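Long-range contacts in carbohydrate binding module (Ruminococcus flavefaciens, PDB 4V1K), which probably binds plant cell-wall polysaccharides as a non-catalytic module of the family 9 glycoside hydrolase Cel9A in the cellulosome: residues A[6-17]-A[120-131]; A[35-43]-A[94-105]. All coordinates share one frame; numbering follows the deposited sequence.

Contact 1 of 2, residues A[6-17]-A[120-131]; sequences YTIKPNKKVTYS and DEFTIDSVVLKL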
loop_
_atom_site.group_PDB
_atom_site.type_symbol
_atom_site.label_atom_id
_atom_site.label_comp_id
_atom_site.label_asym_id
_atom_site.label_seq_id
_atom_site.Cartn_x
_atom_site.Cartn_y
_atom_site.Cartn_z
ATOM N N TYR A 6 4.361 4.767 -11.536
ATOM C CA TYR A 6 5.273 5.542 -10.715
ATOM C C TYR A 6 5.761 4.637 -9.580
ATOM O O TYR A 6 4.981 3.874 -8.995
ATOM C CB TYR A 6 4.563 6.745 -10.090
ATOM C CG TYR A 6 3.997 7.747 -11.033
ATOM C CD1 TYR A 6 4.792 8.740 -11.527
ATOM C CD2 TYR A 6 2.657 7.756 -11.365
ATOM C CE1 TYR A 6 4.299 9.712 -12.387
ATOM C CE2 TYR A 6 2.144 8.712 -12.213
ATOM C CZ TYR A 6 2.981 9.691 -12.729
ATOM O OH TYR A 6 2.495 10.663 -13.546
ATOM N N THR A 7 7.023 4.814 -9.188
ATOM C CA THR A 7 7.596 4.043 -8.112
ATOM C C THR A 7 8.287 4.943 -7.079
ATOM O O THR A 7 8.930 5.943 -7.461
ATOM C CB THR A 7 8.666 3.069 -8.686
ATOM O OG1 THR A 7 8.041 2.166 -9.613
ATOM C CG2 THR A 7 9.345 2.252 -7.566
ATOM N N ILE A 8 8.138 4.593 -5.795
ATOM C CA ILE A 8 8.997 5.138 -4.740
ATOM C C ILE A 8 9.827 4.020 -4.097
ATOM O O ILE A 8 9.378 2.865 -4.056
ATOM C CB ILE A 8 8.222 5.939 -3.641
ATOM C CG1 ILE A 8 7.187 5.054 -2.932
ATOM C CG2 ILE A 8 7.591 7.199 -4.247
ATOM C CD1 ILE A 8 6.541 5.701 -1.727
ATOM N N LYS A 9 11.005 4.393 -3.579
ATOM C CA LYS A 9 11.906 3.442 -2.901
ATOM C C LYS A 9 12.161 3.902 -1.464
ATOM O O LYS A 9 13.168 4.586 -1.175
ATOM C CB LYS A 9 13.219 3.290 -3.676
ATOM C CG LYS A 9 13.120 2.408 -4.912
ATOM C CD LYS A 9 14.492 2.283 -5.563
ATOM C CE LYS A 9 14.672 1.020 -6.392
ATOM N NZ LYS A 9 14.232 1.159 -7.811
ATOM N N PRO A 10 11.241 3.521 -0.535
ATOM C CA PRO A 10 11.374 4.109 0.818
ATOM C C PRO A 10 12.425 3.440 1.708
ATOM O O PRO A 10 12.829 4.039 2.701
ATOM C CB PRO A 10 9.999 3.934 1.436
ATOM C CG PRO A 10 9.194 3.129 0.520
ATOM C CD PRO A 10 9.968 2.807 -0.724
ATOM N N ASN A 11 12.846 2.222 1.369
ATOM C CA ASN A 11 13.817 1.459 2.197
ATOM C C ASN A 11 13.411 1.514 3.666
ATOM O O ASN A 11 14.211 1.887 4.560
ATOM C CB ASN A 11 15.252 1.993 2.020
ATOM C CG ASN A 11 16.316 1.065 2.620
ATOM O OD1 ASN A 11 16.178 -0.165 2.612
ATOM N ND2 ASN A 11 17.400 1.658 3.132
ATOM N N LYS A 12 12.143 1.209 3.918
ATOM C CA LYS A 12 11.596 1.395 5.251
ATOM C C LYS A 12 11.557 0.081 6.019
ATOM O O LYS A 12 10.844 -0.847 5.633
ATOM C CB LYS A 12 10.202 2.000 5.167
ATOM C CG LYS A 12 9.601 2.304 6.531
ATOM C CD LYS A 12 8.245 2.972 6.405
ATOM C CE LYS A 12 7.620 3.184 7.780
ATOM N NZ LYS A 12 8.459 4.024 8.677
ATOM N N LYS A 13 12.303 0.023 7.116
ATOM C CA LYS A 13 12.325 -1.160 8.019
ATOM C C LYS A 13 11.084 -1.162 8.926
ATOM O O LYS A 13 10.738 -0.145 9.577
ATOM C CB LYS A 13 13.584 -1.141 8.882
ATOM C CG LYS A 13 13.681 -2.272 9.893
ATOM C CD LYS A 13 13.893 -3.633 9.250
ATOM C CE LYS A 13 13.805 -4.744 10.292
ATOM N NZ LYS A 13 14.721 -4.571 11.469
ATOM N N VAL A 14 10.410 -2.295 8.938
ATOM C CA VAL A 14 9.225 -2.509 9.771
ATOM C C VAL A 14 9.433 -3.723 10.689
ATOM O O VAL A 14 9.857 -4.791 10.241
ATOM C CB VAL A 14 7.982 -2.750 8.915
ATOM C CG1 VAL A 14 6.710 -2.886 9.782
ATOM C CG2 VAL A 14 7.763 -1.601 7.950
ATOM N N THR A 15 9.129 -3.556 11.978
ATOM C CA THR A 15 9.091 -4.679 12.933
ATOM C C THR A 15 7.624 -4.817 13.344
ATOM O O THR A 15 7.102 -3.977 14.085
ATOM C CB THR A 15 9.990 -4.406 14.154
ATOM O OG1 THR A 15 11.359 -4.204 13.724
ATOM C CG2 THR A 15 9.936 -5.560 15.152
ATOM N N TYR A 16 6.935 -5.844 12.827
ATOM C CA TYR A 16 5.486 -5.974 13.041
ATOM C C TYR A 16 5.107 -5.951 14.519
ATOM O O TYR A 16 4.162 -5.253 14.936
ATOM C CB TYR A 16 4.929 -7.255 12.329
ATOM C CG TYR A 16 3.518 -7.619 12.764
ATOM C CD1 TYR A 16 2.415 -6.908 12.324
ATOM C CD2 TYR A 16 3.314 -8.605 13.711
ATOM C CE1 TYR A 16 1.122 -7.221 12.780
ATOM C CE2 TYR A 16 2.060 -8.914 14.175
ATOM C CZ TYR A 16 0.963 -8.221 13.716
ATOM O OH TYR A 16 -0.280 -8.557 14.216
ATOM N N SER A 17 5.821 -6.736 15.323
ATOM C CA SER A 17 5.488 -6.861 16.755
ATOM C C SER A 17 5.714 -5.560 17.536
ATOM O O SER A 17 5.164 -5.397 18.653
ATOM C CB SER A 17 6.289 -8.010 17.385
ATOM O OG SER A 17 7.696 -7.760 17.284
ATOM N N ASP A 120 8.801 -11.436 11.299
ATOM C CA ASP A 120 8.429 -10.203 12.038
ATOM C C ASP A 120 9.058 -8.913 11.488
ATOM O O ASP A 120 8.453 -7.827 11.521
ATOM C CB ASP A 120 8.794 -10.361 13.511
ATOM C CG ASP A 120 8.057 -9.412 14.410
ATOM O OD1 ASP A 120 6.807 -9.414 14.342
ATOM O OD2 ASP A 120 8.707 -8.697 15.224
ATOM N N GLU A 121 10.273 -9.053 11.005
ATOM C CA GLU A 121 11.089 -7.952 10.545
ATOM C C GLU A 121 11.229 -8.009 9.036
ATOM O O GLU A 121 11.654 -9.024 8.462
ATOM C CB GLU A 121 12.462 -7.969 11.227
ATOM C CG GLU A 121 12.348 -7.648 12.715
ATOM C CD GLU A 121 13.655 -7.603 13.481
ATOM O OE1 GLU A 121 14.730 -7.298 12.933
ATOM O OE2 GLU A 121 13.577 -7.855 14.705
ATOM N N PHE A 122 10.850 -6.917 8.383
ATOM C CA PHE A 122 10.973 -6.846 6.917
ATOM C C PHE A 122 11.199 -5.414 6.477
ATOM O O PHE A 122 10.993 -4.474 7.247
ATOM C CB PHE A 122 9.729 -7.452 6.237
ATOM C CG PHE A 122 8.459 -6.652 6.448
ATOM C CD1 PHE A 122 7.704 -6.832 7.596
ATOM C CD2 PHE A 122 8.002 -5.757 5.508
ATOM C CE1 PHE A 122 6.550 -6.123 7.813
ATOM C CE2 PHE A 122 6.829 -5.032 5.719
ATOM C CZ PHE A 122 6.098 -5.219 6.871
ATOM N N THR A 123 11.635 -5.260 5.235
ATOM C CA THR A 123 11.825 -3.937 4.620
ATOM C C THR A 123 10.884 -3.735 3.444
ATOM O O THR A 123 10.698 -4.646 2.603
ATOM C CB THR A 123 13.292 -3.756 4.149
ATOM O OG1 THR A 123 14.185 -3.920 5.263
ATOM C CG2 THR A 123 13.517 -2.353 3.569
ATOM N N ILE A 124 10.251 -2.561 3.419
ATOM C CA ILE A 124 9.492 -2.102 2.239
ATOM C C ILE A 124 10.508 -1.485 1.285
ATOM O O ILE A 124 10.992 -0.324 1.481
ATOM C CB ILE A 124 8.368 -1.091 2.623
ATOM C CG1 ILE A 124 7.369 -1.767 3.571
ATOM C CG2 ILE A 124 7.647 -0.546 1.380
ATOM C CD1 ILE A 124 6.345 -0.800 4.159
ATOM N N ASP A 125 10.842 -2.255 0.254
ATOM C CA ASP A 125 11.837 -1.811 -0.715
ATOM C C ASP A 125 11.289 -0.825 -1.741
ATOM O O ASP A 125 11.987 0.141 -2.115
ATOM C CB ASP A 125 12.447 -3.007 -1.428
ATOM C CG ASP A 125 13.216 -3.935 -0.479
ATOM O OD1 ASP A 125 14.010 -3.460 0.356
ATOM O OD2 ASP A 125 13.039 -5.156 -0.606
ATOM N N SER A 126 10.071 -1.076 -2.218
ATOM C CA SER A 126 9.418 -0.158 -3.128
ATOM C C SER A 126 7.891 -0.236 -3.048
ATOM O O SER A 126 7.348 -1.248 -2.605
ATOM C CB SER A 126 9.901 -0.386 -4.563
ATOM O OG SER A 126 9.598 -1.675 -5.044
ATOM N N VAL A 127 7.241 0.855 -3.464
ATOM C CA VAL A 127 5.798 0.914 -3.644
ATOM C C VAL A 127 5.580 1.413 -5.080
ATOM O O VAL A 127 6.195 2.399 -5.499
ATOM C CB VAL A 127 5.091 1.817 -2.613
ATOM C CG1 VAL A 127 3.580 1.775 -2.846
ATOM C CG2 VAL A 127 5.456 1.413 -1.183
ATOM N N VAL A 128 4.724 0.705 -5.823
ATOM C CA VAL A 128 4.465 0.952 -7.238
ATOM C C VAL A 128 2.986 1.229 -7.476
ATOM O O VAL A 128 2.140 0.479 -7.005
ATOM C CB VAL A 128 4.909 -0.246 -8.112
ATOM C CG1 VAL A 128 4.740 0.059 -9.590
ATOM C CG2 VAL A 128 6.374 -0.572 -7.853
ATOM N N LEU A 129 2.701 2.324 -8.178
ATOM C CA LEU A 129 1.356 2.618 -8.663
ATOM C C LEU A 129 1.302 2.304 -10.149
ATOM O O LEU A 129 2.143 2.793 -10.933
ATOM C CB LEU A 129 1.005 4.087 -8.411
ATOM C CG LEU A 129 1.167 4.650 -7.007
ATOM C CD1 LEU A 129 0.767 6.141 -6.984
ATOM C CD2 LEU A 129 0.345 3.872 -5.997
ATOM N N LYS A 130 0.366 1.455 -10.544
ATOM C CA LYS A 130 0.075 1.201 -11.967
ATOM C C LYS A 130 -1.183 1.983 -12.363
ATOM O O LYS A 130 -2.141 2.041 -11.607
ATOM C CB LYS A 130 -0.148 -0.299 -12.198
ATOM C CG LYS A 130 1.044 -1.195 -11.826
ATOM C CD LYS A 130 0.808 -2.645 -12.246
ATOM C CE LYS A 130 2.038 -3.512 -12.000
ATOM N NZ LYS A 130 1.942 -4.858 -12.642
ATOM N N LEU A 131 -1.172 2.583 -13.551
ATOM C CA LEU A 131 -2.239 3.453 -13.997
ATOM C C LEU A 131 -3.017 2.898 -15.181
ATOM O O LEU A 131 -2.489 2.090 -15.940
ATOM C CB LEU A 131 -1.629 4.784 -14.450
ATOM C CG LEU A 131 -0.640 5.431 -13.504
ATOM C CD1 LEU A 131 -0.078 6.703 -14.101
ATOM C CD2 LEU A 131 -1.289 5.710 -12.164
HETATM O O HOH W 1 15.501 -1.281 0.274
#

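Contact 2 of 2, residues A[35-43]-A[94-105]; sequences ISSSEKITE and VPSDISSIIQTQ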
loop_
_atom_site.group_PDB
_atom_site.type_symbol
_atom_site.label_atom_id
_atom_site.label_comp_id
_atom_site.label_asym_id
_atom_site.label_seq_id
_atom_site.Cartn_x
_atom_site.Cartn_y
_atom_site.Cartn_z
ATOM N N ILE A 35 2.518 11.771 -9.101
ATOM C CA ILE A 35 1.276 11.487 -9.827
ATOM C C ILE A 35 0.419 12.730 -10.070
ATOM O O ILE A 35 0.278 13.577 -9.179
ATOM C CB ILE A 35 0.462 10.346 -9.129
ATOM C CG1 ILE A 35 -0.760 9.939 -9.945
ATOM C CG2 ILE A 35 0.042 10.710 -7.718
ATOM C CD1 ILE A 35 -1.364 8.623 -9.507
ATOM N N SER A 36 -0.145 12.828 -11.278
ATOM C CA SER A 36 -1.090 13.884 -11.631
ATOM C C SER A 36 -2.527 13.477 -11.259
ATOM O O SER A 36 -2.891 12.296 -11.272
ATOM C CB SER A 36 -1.041 14.147 -13.159
ATOM O OG SER A 36 -2.141 14.933 -13.610
ATOM N N SER A 37 -3.360 14.457 -10.971
ATOM C CA SER A 37 -4.756 14.182 -10.644
ATOM C C SER A 37 -5.558 13.732 -11.886
ATOM O O SER A 37 -6.672 13.269 -11.754
ATOM C CB SER A 37 -5.389 15.400 -9.977
ATOM O OG SER A 37 -5.421 16.504 -10.855
ATOM N N SER A 38 -4.984 13.833 -13.082
ATOM C CA SER A 38 -5.637 13.285 -14.303
ATOM C C SER A 38 -5.550 11.758 -14.398
ATOM O O SER A 38 -6.278 11.139 -15.156
ATOM C CB SER A 38 -5.022 13.889 -15.568
ATOM O OG SER A 38 -3.676 13.485 -15.741
ATOM N N GLU A 39 -4.669 11.164 -13.600
ATOM C CA GLU A 39 -4.334 9.745 -13.727
ATOM C C GLU A 39 -5.199 8.851 -12.803
ATOM O O GLU A 39 -5.538 9.265 -11.719
ATOM C CB GLU A 39 -2.812 9.576 -13.540
ATOM C CG GLU A 39 -2.066 10.310 -14.655
ATOM C CD GLU A 39 -0.586 10.385 -14.508
ATOM O OE1 GLU A 39 -0.078 10.733 -13.414
ATOM O OE2 GLU A 39 0.072 10.153 -15.531
ATOM N N LYS A 40 -5.585 7.654 -13.290
ATOM C CA LYS A 40 -6.409 6.673 -12.548
ATOM C C LYS A 40 -5.555 5.476 -12.118
ATOM O O LYS A 40 -4.961 4.824 -12.979
ATOM C CB LYS A 40 -7.521 6.174 -13.479
ATOM C CG LYS A 40 -8.670 5.402 -12.837
ATOM C CD LYS A 40 -9.863 6.300 -12.487
ATOM C CE LYS A 40 -11.182 5.791 -13.073
ATOM N NZ LYS A 40 -11.823 4.658 -12.339
ATOM N N ILE A 41 -5.493 5.195 -10.821
ATOM C CA ILE A 41 -4.682 4.098 -10.274
ATOM C C ILE A 41 -5.505 2.802 -10.381
ATOM O O ILE A 41 -6.624 2.716 -9.852
ATOM C CB ILE A 41 -4.272 4.382 -8.817
ATOM C CG1 ILE A 41 -3.406 5.654 -8.729
ATOM C CG2 ILE A 41 -3.540 3.169 -8.214
ATOM C CD1 ILE A 41 -3.299 6.204 -7.326
ATOM N N THR A 42 -4.922 1.789 -11.024
ATOM C CA THR A 42 -5.554 0.486 -11.194
ATOM C C THR A 42 -4.998 -0.584 -10.263
ATOM O O THR A 42 -5.696 -1.561 -9.936
ATOM C CB THR A 42 -5.406 -0.012 -12.647
ATOM O OG1 THR A 42 -4.040 0.085 -13.070
ATOM C CG2 THR A 42 -6.271 0.819 -13.569
ATOM N N GLU A 43 -3.749 -0.427 -9.856
ATOM C CA GLU A 43 -3.119 -1.425 -8.987
ATOM C C GLU A 43 -2.066 -0.740 -8.116
ATOM O O GLU A 43 -1.377 0.200 -8.579
ATOM C CB GLU A 43 -2.515 -2.527 -9.887
ATOM C CG GLU A 43 -2.039 -3.796 -9.248
ATOM C CD GLU A 43 -1.653 -4.837 -10.326
ATOM O OE1 GLU A 43 -2.454 -5.155 -11.234
ATOM O OE2 GLU A 43 -0.536 -5.334 -10.289
ATOM N N VAL A 94 -7.151 -2.276 -7.502
ATOM C CA VAL A 94 -8.011 -1.229 -6.978
ATOM C C VAL A 94 -9.384 -1.285 -7.656
ATOM O O VAL A 94 -9.464 -1.212 -8.880
ATOM C CB VAL A 94 -7.375 0.155 -7.173
ATOM C CG1 VAL A 94 -8.235 1.224 -6.544
ATOM C CG2 VAL A 94 -5.969 0.202 -6.553
ATOM N N PRO A 95 -10.476 -1.395 -6.873
ATOM C CA PRO A 95 -11.791 -1.370 -7.506
ATOM C C PRO A 95 -12.096 -0.039 -8.204
ATOM O O PRO A 95 -11.676 1.018 -7.735
ATOM C CB PRO A 95 -12.766 -1.570 -6.332
ATOM C CG PRO A 95 -11.996 -1.952 -5.167
ATOM C CD PRO A 95 -10.575 -1.542 -5.409
ATOM N N SER A 96 -12.861 -0.107 -9.299
ATOM C CA SER A 96 -13.222 1.084 -10.073
ATOM C C SER A 96 -13.869 2.167 -9.218
ATOM O O SER A 96 -13.568 3.345 -9.410
ATOM C CB SER A 96 -14.150 0.720 -11.245
ATOM O OG SER A 96 -13.434 -0.112 -12.136
ATOM N N ASP A 97 -14.725 1.772 -8.273
ATOM C CA ASP A 97 -15.429 2.743 -7.417
ATOM C C ASP A 97 -14.514 3.444 -6.413
ATOM O O ASP A 97 -14.834 4.479 -5.949
ATOM C CB ASP A 97 -16.701 2.176 -6.747
ATOM C CG ASP A 97 -16.447 1.052 -5.700
ATOM O OD1 ASP A 97 -15.288 0.614 -5.485
ATOM O OD2 ASP A 97 -17.453 0.586 -5.097
ATOM N N ILE A 98 -13.378 2.869 -6.093
ATOM C CA ILE A 98 -12.360 3.593 -5.311
ATOM C C ILE A 98 -11.424 4.409 -6.216
ATOM O O ILE A 98 -11.127 5.584 -5.924
ATOM C CB ILE A 98 -11.585 2.606 -4.426
ATOM C CG1 ILE A 98 -12.525 2.028 -3.355
ATOM C CG2 ILE A 98 -10.390 3.299 -3.764
ATOM C CD1 ILE A 98 -11.863 1.058 -2.413
ATOM N N SER A 99 -10.946 3.805 -7.306
ATOM C CA SER A 99 -9.985 4.502 -8.168
ATOM C C SER A 99 -10.548 5.841 -8.679
ATOM O O SER A 99 -9.802 6.817 -8.827
ATOM C CB SER A 99 -9.499 3.608 -9.315
ATOM O OG SER A 99 -10.545 3.260 -10.179
ATOM N N SER A 100 -11.868 5.912 -8.901
ATOM C CA SER A 100 -12.446 7.139 -9.426
ATOM C C SER A 100 -12.447 8.315 -8.428
ATOM O O SER A 100 -12.600 9.458 -8.856
ATOM C CB SER A 100 -13.847 6.872 -9.976
ATOM O OG SER A 100 -14.718 6.744 -8.909
ATOM N N ILE A 101 -12.243 8.041 -7.130
ATOM C CA ILE A 101 -12.307 9.080 -6.097
ATOM C C ILE A 101 -11.047 9.162 -5.228
ATOM O O ILE A 101 -11.026 9.926 -4.251
ATOM C CB ILE A 101 -13.558 8.945 -5.198
ATOM C CG1 ILE A 101 -13.594 7.577 -4.537
ATOM C CG2 ILE A 101 -14.827 9.267 -5.993
ATOM C CD1 ILE A 101 -14.624 7.417 -3.442
ATOM N N ILE A 102 -9.975 8.469 -5.605
ATOM C CA ILE A 102 -8.703 8.650 -4.861
ATOM C C ILE A 102 -8.282 10.135 -4.849
ATOM O O ILE A 102 -8.287 10.817 -5.920
ATOM C CB ILE A 102 -7.572 7.736 -5.391
ATOM C CG1 ILE A 102 -7.870 6.280 -4.997
ATOM C CG2 ILE A 102 -6.195 8.154 -4.880
ATOM C CD1 ILE A 102 -6.937 5.226 -5.572
ATOM N N GLN A 103 -7.856 10.583 -3.656
ATOM C CA GLN A 103 -7.385 11.948 -3.481
ATOM C C GLN A 103 -5.861 11.938 -3.423
ATOM O O GLN A 103 -5.260 11.546 -2.427
ATOM C CB GLN A 103 -7.969 12.573 -2.198
ATOM C CG GLN A 103 -7.401 13.953 -1.879
ATOM C CD GLN A 103 -7.697 14.974 -2.957
ATOM O OE1 GLN A 103 -7.095 14.937 -4.026
ATOM N NE2 GLN A 103 -8.594 15.938 -2.659
ATOM N N THR A 104 -5.227 12.341 -4.526
ATOM C CA THR A 104 -3.762 12.458 -4.568
ATOM C C THR A 104 -3.224 13.815 -4.117
ATOM O O THR A 104 -2.001 13.968 -3.886
ATOM C CB THR A 104 -3.211 12.190 -5.991
ATOM O OG1 THR A 104 -3.729 13.142 -6.925
ATOM C CG2 THR A 104 -3.557 10.790 -6.441
ATOM N N GLN A 105 -4.115 14.786 -3.967
ATOM C CA GLN A 105 -3.743 16.163 -3.623
ATOM C C GLN A 105 -3.914 16.448 -2.128
ATOM O O GLN A 105 -4.527 15.660 -1.384
ATOM C CB GLN A 105 -4.645 17.129 -4.394
ATOM C CG GLN A 105 -4.698 16.880 -5.907
ATOM C CD GLN A 105 -5.450 17.957 -6.656
ATOM O OE1 GLN A 105 -5.101 19.121 -6.589
ATOM N NE2 GLN A 105 -6.487 17.566 -7.384
HETATM O O HOH W 2 -1.792 14.928 -7.766
HETATM O O HOH W 3 -6.730 9.622 -8.478
HETATM O O HOH W 4 -7.015 6.868 -8.997
HETATM O O HOH W 5 -7.924 -2.714 -11.162
#

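Contact 1 of 2, residues A[6-17]-A[120-131]
Lys13 and Glu121 meet on the more exposed face of two antiparallel strands. The lysine shares that face with Thr7, Thr15, Thr123 and Val128. Its CB leaves the strand beside Thr123, and CG lies opposite the backbone N (chi1 177°). A bend at chi2 (69°) then carries the chain over the neighbouring strand. Lys13 CD passes 3.6 Å from Phe122 O. Lys13 CE rests on Glu121 CB, also at 3.6 Å. A last bend at chi4 brings Lys13 NZ within 3.1 Å of Glu121 OE1, a salt bridge made from above the carboxylate plane.

The other face is largely apolar. Val14 and Phe122 leave the two strands in the same direction, flank to flank. Val14 CB sits over one face of the Phe122 ring, toward its rim, 3.7 Å from Phe122 CZ, in a CH-pi contact. Val14 CG2 also reaches Ile124 CD1. Further along, Pro10 CG reaches Ile124 CG2, and Ile8 CG1 packs on Val127 CB. At the far end, Tyr6 CE2 touches Leu131 CD1 at 3.5 Å. The Tyr6 hydroxyl bonds to Glu39.

Paired backbone bonds join Tyr6 with Leu129, Ile8 with Val127, Lys12 with Ile124, and Val14 with Phe122. Between Ile8 and Lys12 the register slips by one residue. Asn11 and Lys12 both face Ile124, which makes a G1 beta bulge, and Asn11 takes the left-handed helical conformation. A water bridges the loop to the strand by donating to Asn11 OD1 and Asp125 OD1. Asp125 OD2 is bonded to Ser49. Ile8, Pro10, Lys12 and Val14 also touch strand 25-29 of the second sheet. A bulged edge strand with its apolar side turned to another sheet is consistent with a beta-sandwich.

Contact 2 of 2, residues A[35-43]-A[94-105]
Ile41 meets Val94 on one side and Ile102 on another, so its two branches are used separately. Ile41 CG2 approaches Val94 CG2 at 4.2 Å, with the two side chains set obliquely. CD1 is carried the other way, because CG1 stands opposite the carbonyl carbon (chi1 -62°). Ile41 CD1 touches Ile102 CD1, also at 4.2 Å, with the side chains at about a right angle. Tyr30 packs on both Ile41 and Ile102.

Ile35 and Thr104 repeat the perpendicular crossing at the other end. Ile35 CG2 touches Thr104 CG2 at 3.8 Å. Thr104 OG1 lies on another branch and shares a water with Ile35 O. Beside them, Ser37 CB lies 3.6 Å from Gln105 NE2, a plain packing contact.

Lys40 reaches the segment 94-105 by its end. Bends along its chain bring Lys40 NZ beside the helix 96-99, where it donates to Ser99 OG at 2.9 Å. Both residues have a second conformer, so this bond is doubtful. NZ also has a weak, long ion pair with Glu132.

The backbones are joined directly at one point. Val94 N donates to Thr42 O at 2.9 Å. A water donates to both Thr42 O and Val94 O. Another accepts from Ile41 N and donates to Ser99 O, so it links the two backbones. Ser99 CB lies 3.1 Å from Ile41 O.

This is the end of a sheet. Just past strand 87-93, the antiparallel neighbour of 41-49, Val94 adds one more backbone bond. The chain then turns at Pro95, the N-cap residue, into the short helix. The helix and the following loop pack against the entry to strand 41-49, at the end of what is probably a beta-sandwich.

How the contacts relate
Contact 1 and contact 2 have centres about 20 Å apart, on opposite sides of the centre of the chain. Both belong to the four-stranded antiparallel sheet, whose order is 5-15, 121-131, 41-49, 87-93. Contact 1 joins the first two strands. Contact 2 lies where strand 41-49 begins and 87-93 has just ended. Strands 121-131 and 41-49 are neighbours, so the contacts meet: Lys130 O lies 2.9 Å from Thr42 N, and Leu131 CB packs on Lys40 O. Along the chain, contact 2 is nested inside the loop closed by contact 1. The sheet thus pairs the first and last strands of the module, with strands 41-49 and 87-93 beside them.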